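Local coordinates for oxidoreductase, short chain dehydrogenase/reductase family protein (Collinsella aerofaciens, PDB 5FYD), which catalyses the NADPH-dependent reduction of the 7-oxo group of 7-oxolithocholate to give ursodeoxycholate, working as a homodimer of the short-chain dehydrogenase/reductase family, at residues Ala29-Arg40 against Tyr56-Phe67; Glu182-Leu190 against Ile210-Ala221. All coordinates share one frame; numbering follows the deposited sequence. Where two conformers were deposited one is given.

Interaction 1 (Ala29-Arg40 against Tyr56-Phe67); sequences AAGGMNVVMVGR and YGVETKVVRADF
Val35, Met37 and Gly39 pair with Glu59-Ala65 through six backbone hydrogen bonds, from Val35 N to Glu59 O (2.9 Å) through to Ala65 N to Gly39 O. A side chain extends the series: Asn34 OD1 accepts from Glu59 N at 2.8 Å, and a water joins Asn34 ND2 to Glu59 OE1, the amide and carboxylate planes standing 81° apart. With an alanine here, Glu59 N would probably lose its side-chain acceptor and the bridging water its amide donor. The two parallel strands, with helix 42-56 between them in sequence, form a beta-alpha-beta unit at the edge of the Rossmann sheet; the NADP(+)-binding Arg40, Asp66 and Phe67 follow their C-terminal ends. Apolar contacts form on both faces. Valines suit the strands because beta-branching favours extended backbone: with Val38 CG1 anti to the backbone N (chi1 -169°), that methyl reaches Phe67 CZ at 3.6 Å, while Val36 CG1 meets Val63 CG2 at 3.9 Å, and helix 72-80 packs against this side. On the other face Met37 CG lies against Val62 CG2. Before the strands, Ala29 CB is small enough to fit 3.7 Å from Tyr56 CG, and Ala30 N sits over a face of that ring.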
loop_
_atom_site.group_PDB
_atom_site.type_symbol
_atom_site.label_atom_id
_atom_site.label_comp_id
_atom_site.label_asym_id
_atom_site.label_seq_id
_atom_site.Cartn_x
_atom_site.Cartn_y
_atom_site.Cartn_z
ATOM N N ALA A 29 23.822 12.057 -6.231
ATOM C CA ALA A 29 24.191 12.398 -7.597
ATOM C C ALA A 29 24.289 13.910 -7.766
ATOM O O ALA A 29 25.256 14.398 -8.355
ATOM C CB ALA A 29 23.204 11.806 -8.566
ATOM N N ALA A 30 23.318 14.644 -7.227
ATOM C CA ALA A 30 23.378 16.119 -7.209
ATOM C C ALA A 30 24.617 16.624 -6.472
ATOM O O ALA A 30 25.195 17.671 -6.818
ATOM C CB ALA A 30 22.130 16.688 -6.571
ATOM N N GLY A 31 25.027 15.884 -5.442
ATOM C CA GLY A 31 26.262 16.140 -4.732
ATOM C C GLY A 31 27.532 15.625 -5.388
ATOM O O GLY A 31 28.594 15.642 -4.770
ATOM N N GLY A 32 27.423 15.161 -6.635
ATOM C CA GLY A 32 28.554 14.739 -7.439
ATOM C C GLY A 32 29.010 13.296 -7.313
ATOM O O GLY A 32 29.983 12.918 -7.964
ATOM N N MET A 33 28.342 12.489 -6.497
ATOM C CA MET A 33 28.769 11.097 -6.325
ATOM C C MET A 33 28.213 10.212 -7.416
ATOM O O MET A 33 27.079 10.385 -7.867
ATOM C CB MET A 33 28.311 10.499 -4.994
ATOM C CG MET A 33 28.898 11.169 -3.776
ATOM S SD MET A 33 28.432 10.214 -2.292
ATOM C CE MET A 33 30.020 9.667 -1.768
ATOM N N ASN A 34 29.039 9.260 -7.830
ATOM C CA ASN A 34 28.586 8.173 -8.691
ATOM C C ASN A 34 27.748 7.250 -7.811
ATOM O O ASN A 34 27.973 7.206 -6.613
ATOM C CB ASN A 34 29.776 7.441 -9.288
ATOM C CG ASN A 34 30.674 8.360 -10.092
ATOM O OD1 ASN A 34 30.206 9.122 -10.957
ATOM N ND2 ASN A 34 31.965 8.302 -9.820
ATOM N N VAL A 35 26.793 6.537 -8.398
ATOM C CA VAL A 35 25.754 5.881 -7.599
ATOM C C VAL A 35 25.724 4.383 -7.877
ATOM O O VAL A 35 25.540 3.978 -9.014
ATOM C CB VAL A 35 24.384 6.482 -7.897
ATOM C CG1 VAL A 35 23.320 5.880 -7.010
ATOM C CG2 VAL A 35 24.408 7.997 -7.715
ATOM N N VAL A 36 25.873 3.582 -6.819
ATOM C CA VAL A 36 25.599 2.155 -6.887
ATOM C C VAL A 36 24.205 2.014 -6.325
ATOM O O VAL A 36 23.980 2.355 -5.161
ATOM C CB VAL A 36 26.584 1.312 -6.045
ATOM C CG1 VAL A 36 26.333 -0.159 -6.279
ATOM C CG2 VAL A 36 28.011 1.644 -6.376
ATOM N N MET A 37 23.279 1.529 -7.141
ATOM C CA MET A 37 21.880 1.402 -6.753
ATOM C C MET A 37 21.497 -0.068 -6.726
ATOM O O MET A 37 21.766 -0.812 -7.691
ATOM C CB MET A 37 20.956 2.200 -7.689
ATOM C CG MET A 37 21.023 1.868 -9.157
ATOM S SD MET A 37 19.992 3.055 -10.060
ATOM C CE MET A 37 21.035 4.479 -9.918
ATOM N N VAL A 38 20.915 -0.484 -5.600
ATOM C CA VAL A 38 20.678 -1.890 -5.338
ATOM C C VAL A 38 19.241 -2.117 -4.960
ATOM O O VAL A 38 18.639 -1.347 -4.171
ATOM C CB VAL A 38 21.564 -2.411 -4.200
ATOM C CG1 VAL A 38 21.490 -3.935 -4.123
ATOM C CG2 VAL A 38 23.004 -1.926 -4.344
ATOM N N GLY A 39 18.682 -3.188 -5.524
ATOM C CA GLY A 39 17.315 -3.574 -5.224
ATOM C C GLY A 39 16.910 -4.786 -6.025
ATOM O O GLY A 39 17.668 -5.256 -6.855
ATOM N N ARG A 40 15.711 -5.293 -5.761
ATOM C CA ARG A 40 15.258 -6.521 -6.429
ATOM C C ARG A 40 14.670 -6.298 -7.832
ATOM O O ARG A 40 14.726 -7.199 -8.648
ATOM C CB ARG A 40 14.314 -7.355 -5.552
ATOM C CG ARG A 40 13.193 -6.630 -4.867
ATOM C CD ARG A 40 12.197 -7.634 -4.300
ATOM N NE ARG A 40 11.321 -8.091 -5.369
ATOM C CZ ARG A 40 10.229 -7.447 -5.802
ATOM N NH1 ARG A 40 9.831 -6.297 -5.251
ATOM N NH2 ARG A 40 9.523 -7.959 -6.805
ATOM N N TYR A 56 22.187 14.041 -14.049
ATOM C CA TYR A 56 23.299 14.459 -13.175
ATOM C C TYR A 56 24.698 14.278 -13.735
ATOM O O TYR A 56 25.636 14.868 -13.215
ATOM C CB TYR A 56 23.212 13.786 -11.813
ATOM C CG TYR A 56 21.920 14.116 -11.093
ATOM C CD1 TYR A 56 21.737 15.353 -10.499
ATOM C CD2 TYR A 56 20.877 13.203 -11.040
ATOM C CE1 TYR A 56 20.557 15.666 -9.853
ATOM C CE2 TYR A 56 19.701 13.517 -10.392
ATOM C CZ TYR A 56 19.555 14.752 -9.803
ATOM O OH TYR A 56 18.372 15.062 -9.160
ATOM N N GLY A 57 24.849 13.481 -14.791
ATOM C CA GLY A 57 26.162 13.281 -15.396
ATOM C C GLY A 57 27.122 12.514 -14.504
ATOM O O GLY A 57 28.338 12.689 -14.592
ATOM N N VAL A 58 26.576 11.666 -13.640
ATOM C CA VAL A 58 27.407 10.788 -12.814
ATOM C C VAL A 58 27.378 9.391 -13.392
ATOM O O VAL A 58 26.494 9.049 -14.196
ATOM C CB VAL A 58 26.985 10.795 -11.322
ATOM C CG1 VAL A 58 27.074 12.221 -10.776
ATOM C CG2 VAL A 58 25.613 10.197 -11.096
ATOM N N GLU A 59 28.325 8.578 -12.955
ATOM C CA GLU A 59 28.339 7.159 -13.321
ATOM C C GLU A 59 27.357 6.403 -12.439
ATOM O O GLU A 59 27.103 6.802 -11.294
ATOM C CB GLU A 59 29.722 6.559 -13.144
ATOM C CG GLU A 59 30.782 7.142 -14.072
ATOM C CD GLU A 59 32.146 6.609 -13.762
ATOM O OE1 GLU A 59 32.825 7.179 -12.897
ATOM O OE2 GLU A 59 32.513 5.552 -14.318
ATOM N N THR A 60 26.831 5.300 -12.968
ATOM C CA THR A 60 25.936 4.449 -12.208
ATOM C C THR A 60 26.369 2.989 -12.300
ATOM O O THR A 60 27.086 2.601 -13.218
ATOM C CB THR A 60 24.468 4.572 -12.674
ATOM O OG1 THR A 60 24.351 4.159 -14.048
ATOM C CG2 THR A 60 23.953 6.003 -12.466
ATOM N N LYS A 61 25.996 2.210 -11.292
ATOM C CA LYS A 61 26.126 0.765 -11.319
ATOM C C LYS A 61 24.868 0.191 -10.718
ATOM O O LYS A 61 24.465 0.602 -9.631
ATOM C CB LYS A 61 27.329 0.349 -10.486
ATOM C CG LYS A 61 27.777 -1.086 -10.695
ATOM C CD LYS A 61 29.062 -1.362 -9.926
ATOM C CE LYS A 61 30.282 -0.611 -10.454
ATOM N NZ LYS A 61 30.986 -1.387 -11.517
ATOM N N VAL A 62 24.242 -0.737 -11.423
ATOM C CA VAL A 62 22.986 -1.340 -10.975
ATOM C C VAL A 62 23.312 -2.725 -10.474
ATOM O O VAL A 62 23.987 -3.488 -11.184
ATOM C CB VAL A 62 21.983 -1.428 -12.139
ATOM C CG1 VAL A 62 20.817 -2.359 -11.798
ATOM C CG2 VAL A 62 21.487 -0.029 -12.486
ATOM N N VAL A 63 22.831 -3.042 -9.275
ATOM C CA VAL A 63 23.049 -4.346 -8.662
ATOM C C VAL A 63 21.671 -4.915 -8.299
ATOM O O VAL A 63 20.945 -4.348 -7.483
ATOM C CB VAL A 63 23.966 -4.260 -7.417
ATOM C CG1 VAL A 63 24.206 -5.646 -6.816
ATOM C CG2 VAL A 63 25.277 -3.571 -7.734
ATOM N N ARG A 64 21.293 -6.027 -8.928
ATOM C CA ARG A 64 20.083 -6.710 -8.553
ATOM C C ARG A 64 20.394 -7.608 -7.364
ATOM O O ARG A 64 21.266 -8.472 -7.451
ATOM C CB ARG A 64 19.510 -7.550 -9.708
ATOM C CG ARG A 64 18.074 -7.956 -9.408
ATOM C CD ARG A 64 17.651 -9.322 -9.923
ATOM N NE ARG A 64 16.465 -9.760 -9.154
ATOM C CZ ARG A 64 16.479 -10.484 -8.022
ATOM N NH1 ARG A 64 17.614 -10.940 -7.483
ATOM N NH2 ARG A 64 15.326 -10.790 -7.429
ATOM N N ALA A 65 19.731 -7.348 -6.235
ATOM C CA ALA A 65 19.807 -8.217 -5.069
ATOM C C ALA A 65 18.515 -8.144 -4.282
ATOM O O ALA A 65 17.892 -7.076 -4.182
ATOM C CB ALA A 65 20.988 -7.858 -4.180
ATOM N N ASP A 66 18.109 -9.284 -3.725
ATOM C CA ASP A 66 16.911 -9.345 -2.904
ATOM C C ASP A 66 17.406 -9.461 -1.478
ATOM O O ASP A 66 17.986 -10.482 -1.101
ATOM C CB ASP A 66 16.076 -10.555 -3.322
ATOM C CG ASP A 66 14.820 -10.717 -2.514
ATOM O OD1 ASP A 66 14.730 -10.204 -1.366
ATOM O OD2 ASP A 66 13.888 -11.358 -3.052
ATOM N N PHE A 67 17.207 -8.409 -0.671
ATOM C CA PHE A 67 17.814 -8.395 0.674
ATOM C C PHE A 67 17.229 -9.407 1.656
ATOM O O PHE A 67 17.779 -9.582 2.748
ATOM C CB PHE A 67 17.736 -6.993 1.302
ATOM C CG PHE A 67 18.387 -5.922 0.477
ATOM C CD1 PHE A 67 19.613 -6.117 -0.120
ATOM C CD2 PHE A 67 17.737 -4.733 0.260
ATOM C CE1 PHE A 67 20.203 -5.126 -0.892
ATOM C CE2 PHE A 67 18.309 -3.735 -0.521
ATOM C CZ PHE A 67 19.549 -3.932 -1.093
HETATM O O HOH W 1 26.200 16.045 -10.479
HETATM O O HOH W 2 33.742 9.729 -11.383
#

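Interaction 2 (Glu182-Leu190 against Ile210-Ala221); sequences EVITLGTTL and IALTPEECVDEA
Thr188, which buries the most surface here, meets the segment Ile210-Ala221 chiefly through its backbone: its O accepts from Leu212 N at 3.2 Å, in the carbonyl plane, and also takes a CA-H contact from Ala211. A water accepts from Thr188 N and lies within bonding distance of Ile210 O. The side chain has two roles: CB rests loosely near the poorly ordered Ile210, while OG1 is hydrogen-bonded to Gly200 and Gly201 of the second subunit, so a small hydroxyl residue serves both the fold and the dimer. Leu190 continues the pairing, its N giving a nearly straight bond to Leu212 O (2.8 Å, 171° at the hydrogen). Its own O lies 3.2 Å from Pro214 CD, where a ring with no N-H begins the helix; Thr213 is the N-cap, OG1 accepting from Glu216 N. The single bridge of Thr189 with Leu212, flanked by the Thr188 and Leu190 bonds, joins the loop after strand 179-186 to the start of helix 214-224. The helix packs on one face of the Rossmann sheet, segments 182-186 and 214-221 running roughly antiparallel at 151°. Ala221 is the main helical residue in that packing. Its bare methyl lets the strand come close: Ile184, with CG1 anti to the backbone N (chi1 -177°), extends CD1 to within 4.0 Å of Ala221 CB. Glu182 OE1 approaches Ala221 O to 2.6 Å, so the buried carboxyl group probably holds a proton and donates it. One turn earlier, Cys217 SG rests against CD2 of Leu186, which also touches Val20 of the NADP(+) site.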
loop_
_atom_site.group_PDB
_atom_site.type_symbol
_atom_site.label_atom_id
_atom_site.label_comp_id
_atom_site.label_asym_id
_atom_site.label_seq_id
_atom_site.Cartn_x
_atom_site.Cartn_y
_atom_site.Cartn_z
ATOM N N GLU A 182 24.719 8.749 10.773
ATOM C CA GLU A 182 23.442 9.264 11.256
ATOM C C GLU A 182 22.361 8.232 11.009
ATOM O O GLU A 182 22.416 7.497 10.028
ATOM C CB GLU A 182 23.089 10.552 10.527
ATOM C CG GLU A 182 21.844 11.289 11.019
ATOM C CD GLU A 182 21.366 12.310 10.000
ATOM O OE1 GLU A 182 22.220 12.967 9.348
ATOM O OE2 GLU A 182 20.140 12.410 9.814
ATOM N N VAL A 183 21.407 8.166 11.915
ATOM C CA VAL A 183 20.132 7.510 11.624
ATOM C C VAL A 183 19.029 8.544 11.530
ATOM O O VAL A 183 18.913 9.430 12.382
ATOM C CB VAL A 183 19.782 6.379 12.610
ATOM C CG1 VAL A 183 19.902 6.786 14.077
ATOM C CG2 VAL A 183 18.391 5.791 12.313
ATOM N N ILE A 184 18.218 8.424 10.483
ATOM C CA ILE A 184 17.047 9.274 10.306
ATOM C C ILE A 184 15.826 8.372 10.451
ATOM O O ILE A 184 15.700 7.380 9.736
ATOM C CB ILE A 184 17.047 10.051 8.977
ATOM C CG1 ILE A 184 15.816 10.977 8.916
ATOM C CG2 ILE A 184 17.084 9.154 7.738
ATOM C CD1 ILE A 184 16.130 12.431 9.036
ATOM N N THR A 185 14.929 8.749 11.353
ATOM C CA THR A 185 13.739 7.981 11.668
ATOM C C THR A 185 12.521 8.634 11.004
ATOM O O THR A 185 12.211 9.803 11.271
ATOM C CB THR A 185 13.566 7.883 13.193
ATOM O OG1 THR A 185 14.654 7.111 13.740
ATOM C CG2 THR A 185 12.266 7.236 13.540
ATOM N N LEU A 186 11.847 7.882 10.134
ATOM C CA LEU A 186 10.765 8.418 9.312
ATOM C C LEU A 186 9.426 8.074 9.912
ATOM O O LEU A 186 9.269 7.038 10.537
ATOM C CB LEU A 186 10.818 7.822 7.923
ATOM C CG LEU A 186 12.163 7.938 7.199
ATOM C CD1 LEU A 186 12.021 7.443 5.763
ATOM C CD2 LEU A 186 12.702 9.346 7.270
ATOM N N GLY A 187 8.454 8.941 9.687
ATOM C CA GLY A 187 7.084 8.636 9.990
ATOM C C GLY A 187 6.412 8.331 8.667
ATOM O O GLY A 187 7.011 7.793 7.741
ATOM N N THR A 188 5.165 8.728 8.559
ATOM C CA THR A 188 4.417 8.517 7.335
ATOM C C THR A 188 4.985 9.397 6.220
ATOM O O THR A 188 5.175 10.597 6.403
ATOM C CB THR A 188 2.937 8.778 7.614
ATOM O OG1 THR A 188 2.545 7.902 8.679
ATOM C CG2 THR A 188 2.094 8.547 6.390
ATOM N N THR A 189 5.321 8.755 5.110
ATOM C CA THR A 189 6.044 9.368 4.016
ATOM C C THR A 189 5.225 9.190 2.733
ATOM O O THR A 189 4.636 8.140 2.516
ATOM C CB THR A 189 7.419 8.694 3.845
ATOM O OG1 THR A 189 8.154 8.760 5.087
ATOM C CG2 THR A 189 8.209 9.359 2.740
ATOM N N LEU A 190 5.189 10.227 1.914
ATOM C CA LEU A 190 4.429 10.203 0.665
ATOM C C LEU A 190 5.135 9.298 -0.344
ATOM O O LEU A 190 6.216 9.615 -0.826
ATOM C CB LEU A 190 4.291 11.617 0.122
ATOM C CG LEU A 190 3.487 11.853 -1.165
ATOM C CD1 LEU A 190 2.006 11.601 -0.939
ATOM C CD2 LEU A 190 3.722 13.273 -1.647
ATOM N N ILE A 210 0.541 15.474 8.013
ATOM C CA ILE A 210 1.638 14.804 8.722
ATOM C C ILE A 210 2.500 13.859 7.866
ATOM O O ILE A 210 3.330 13.133 8.423
ATOM C CB ILE A 210 1.112 14.069 9.988
ATOM C CG1 ILE A 210 0.106 12.957 9.644
ATOM C CG2 ILE A 210 0.475 15.070 10.949
ATOM C CD1 ILE A 210 0.718 11.604 9.353
ATOM N N ALA A 211 2.320 13.852 6.542
ATOM C CA ALA A 211 3.227 13.110 5.649
ATOM C C ALA A 211 4.303 14.021 5.081
ATOM O O ALA A 211 4.030 15.150 4.676
ATOM C CB ALA A 211 2.468 12.438 4.520
ATOM N N LEU A 212 5.537 13.517 5.049
ATOM C CA LEU A 212 6.649 14.235 4.455
ATOM C C LEU A 212 6.935 13.628 3.101
ATOM O O LEU A 212 6.644 12.470 2.877
ATOM C CB LEU A 212 7.902 14.095 5.338
ATOM C CG LEU A 212 7.745 14.531 6.795
ATOM C CD1 LEU A 212 8.996 14.144 7.569
ATOM C CD2 LEU A 212 7.483 16.028 6.905
ATOM N N THR A 213 7.514 14.406 2.205
ATOM C CA THR A 213 8.005 13.859 0.942
ATOM C C THR A 213 9.349 13.173 1.153
ATOM O O THR A 213 10.103 13.539 2.068
ATOM C CB THR A 213 8.175 14.912 -0.149
ATOM O OG1 THR A 213 9.289 15.768 0.152
ATOM C CG2 THR A 213 6.873 15.726 -0.334
ATOM N N PRO A 214 9.659 12.178 0.319
ATOM C CA PRO A 214 10.977 11.543 0.432
ATOM C C PRO A 214 12.122 12.560 0.358
ATOM O O PRO A 214 13.102 12.464 1.111
ATOM C CB PRO A 214 11.011 10.595 -0.767
ATOM C CG PRO A 214 9.572 10.298 -1.075
ATOM C CD PRO A 214 8.799 11.522 -0.685
ATOM N N GLU A 215 11.993 13.541 -0.535
ATOM C CA GLU A 215 13.025 14.561 -0.691
ATOM C C GLU A 215 13.272 15.380 0.562
ATOM O O GLU A 215 14.423 15.679 0.860
ATOM C CB GLU A 215 12.717 15.492 -1.861
ATOM C CG GLU A 215 13.072 14.844 -3.180
ATOM C CD GLU A 215 12.719 15.680 -4.392
ATOM O OE1 GLU A 215 12.566 16.922 -4.269
ATOM O OE2 GLU A 215 12.609 15.073 -5.476
ATOM N N GLU A 216 12.217 15.759 1.282
ATOM C CA GLU A 216 12.381 16.558 2.497
ATOM C C GLU A 216 13.043 15.743 3.609
ATOM O O GLU A 216 13.842 16.278 4.386
ATOM C CB GLU A 216 11.040 17.166 2.931
ATOM C CG GLU A 216 10.711 18.401 2.103
ATOM C CD GLU A 216 9.288 18.421 1.609
ATOM O OE1 GLU A 216 8.409 17.891 2.324
ATOM O OE2 GLU A 216 9.066 18.951 0.493
ATOM N N CYS A 217 12.743 14.441 3.662
ATOM C CA CYS A 217 13.413 13.539 4.608
ATOM C C CYS A 217 14.912 13.453 4.329
ATOM O O CYS A 217 15.735 13.592 5.239
ATOM C CB CYS A 217 12.862 12.131 4.532
ATOM S SG CYS A 217 11.126 12.048 5.026
ATOM N N VAL A 218 15.253 13.211 3.064
ATOM C CA VAL A 218 16.659 13.156 2.665
ATOM C C VAL A 218 17.380 14.491 2.845
ATOM O O VAL A 218 18.527 14.527 3.290
ATOM C CB VAL A 218 16.792 12.603 1.237
ATOM C CG1 VAL A 218 18.213 12.712 0.731
ATOM C CG2 VAL A 218 16.346 11.142 1.222
ATOM N N ASP A 219 16.709 15.596 2.502
ATOM C CA ASP A 219 17.286 16.911 2.732
ATOM C C ASP A 219 17.616 17.140 4.214
ATOM O O ASP A 219 18.725 17.583 4.541
ATOM C CB ASP A 219 16.375 18.023 2.204
ATOM C CG ASP A 219 16.477 18.190 0.689
ATOM O OD1 ASP A 219 17.439 17.668 0.078
ATOM O OD2 ASP A 219 15.592 18.859 0.115
ATOM N N GLU A 220 16.692 16.791 5.105
ATOM C CA GLU A 220 16.960 16.947 6.535
ATOM C C GLU A 220 18.120 16.054 7.001
ATOM O O GLU A 220 18.995 16.505 7.735
ATOM C CB GLU A 220 15.713 16.672 7.374
ATOM C CG GLU A 220 15.980 16.889 8.847
ATOM C CD GLU A 220 14.732 16.831 9.719
ATOM O OE1 GLU A 220 13.627 16.520 9.234
ATOM O OE2 GLU A 220 14.883 17.097 10.917
ATOM N N ALA A 221 18.145 14.798 6.549
ATOM C CA ALA A 221 19.255 13.903 6.904
ATOM C C ALA A 221 20.629 14.482 6.490
ATOM O O ALA A 221 21.594 14.437 7.260
ATOM C CB ALA A 221 19.055 12.532 6.272
HETATM O O HOH W 3 4.356 10.867 10.271
#

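Both contacts belong to the same seven-stranded parallel sheet but lie at different places in it, with centres 20 Å apart and nearest atoms about 7 Å apart. Both are partly buried, yet interaction 1 includes the exposed Ala30, Arg40, Glu59 and Arg64, whereas no touching residue of interaction 2 is exposed. Interaction 1 joins two neighbouring strands, one of them outermost within the chain, so regular backbone bonds dominate. Interaction 2 lies nearer the centre of the chain and sets a helix on the sheet: its backbone bonds are confined to the loop bridge, and side chains do the rest. Helix 19-30 connects their surroundings, since its end belongs to interaction 1 while its Val20 touches Leu186. Of the two, only interaction 2 reaches the second subunit.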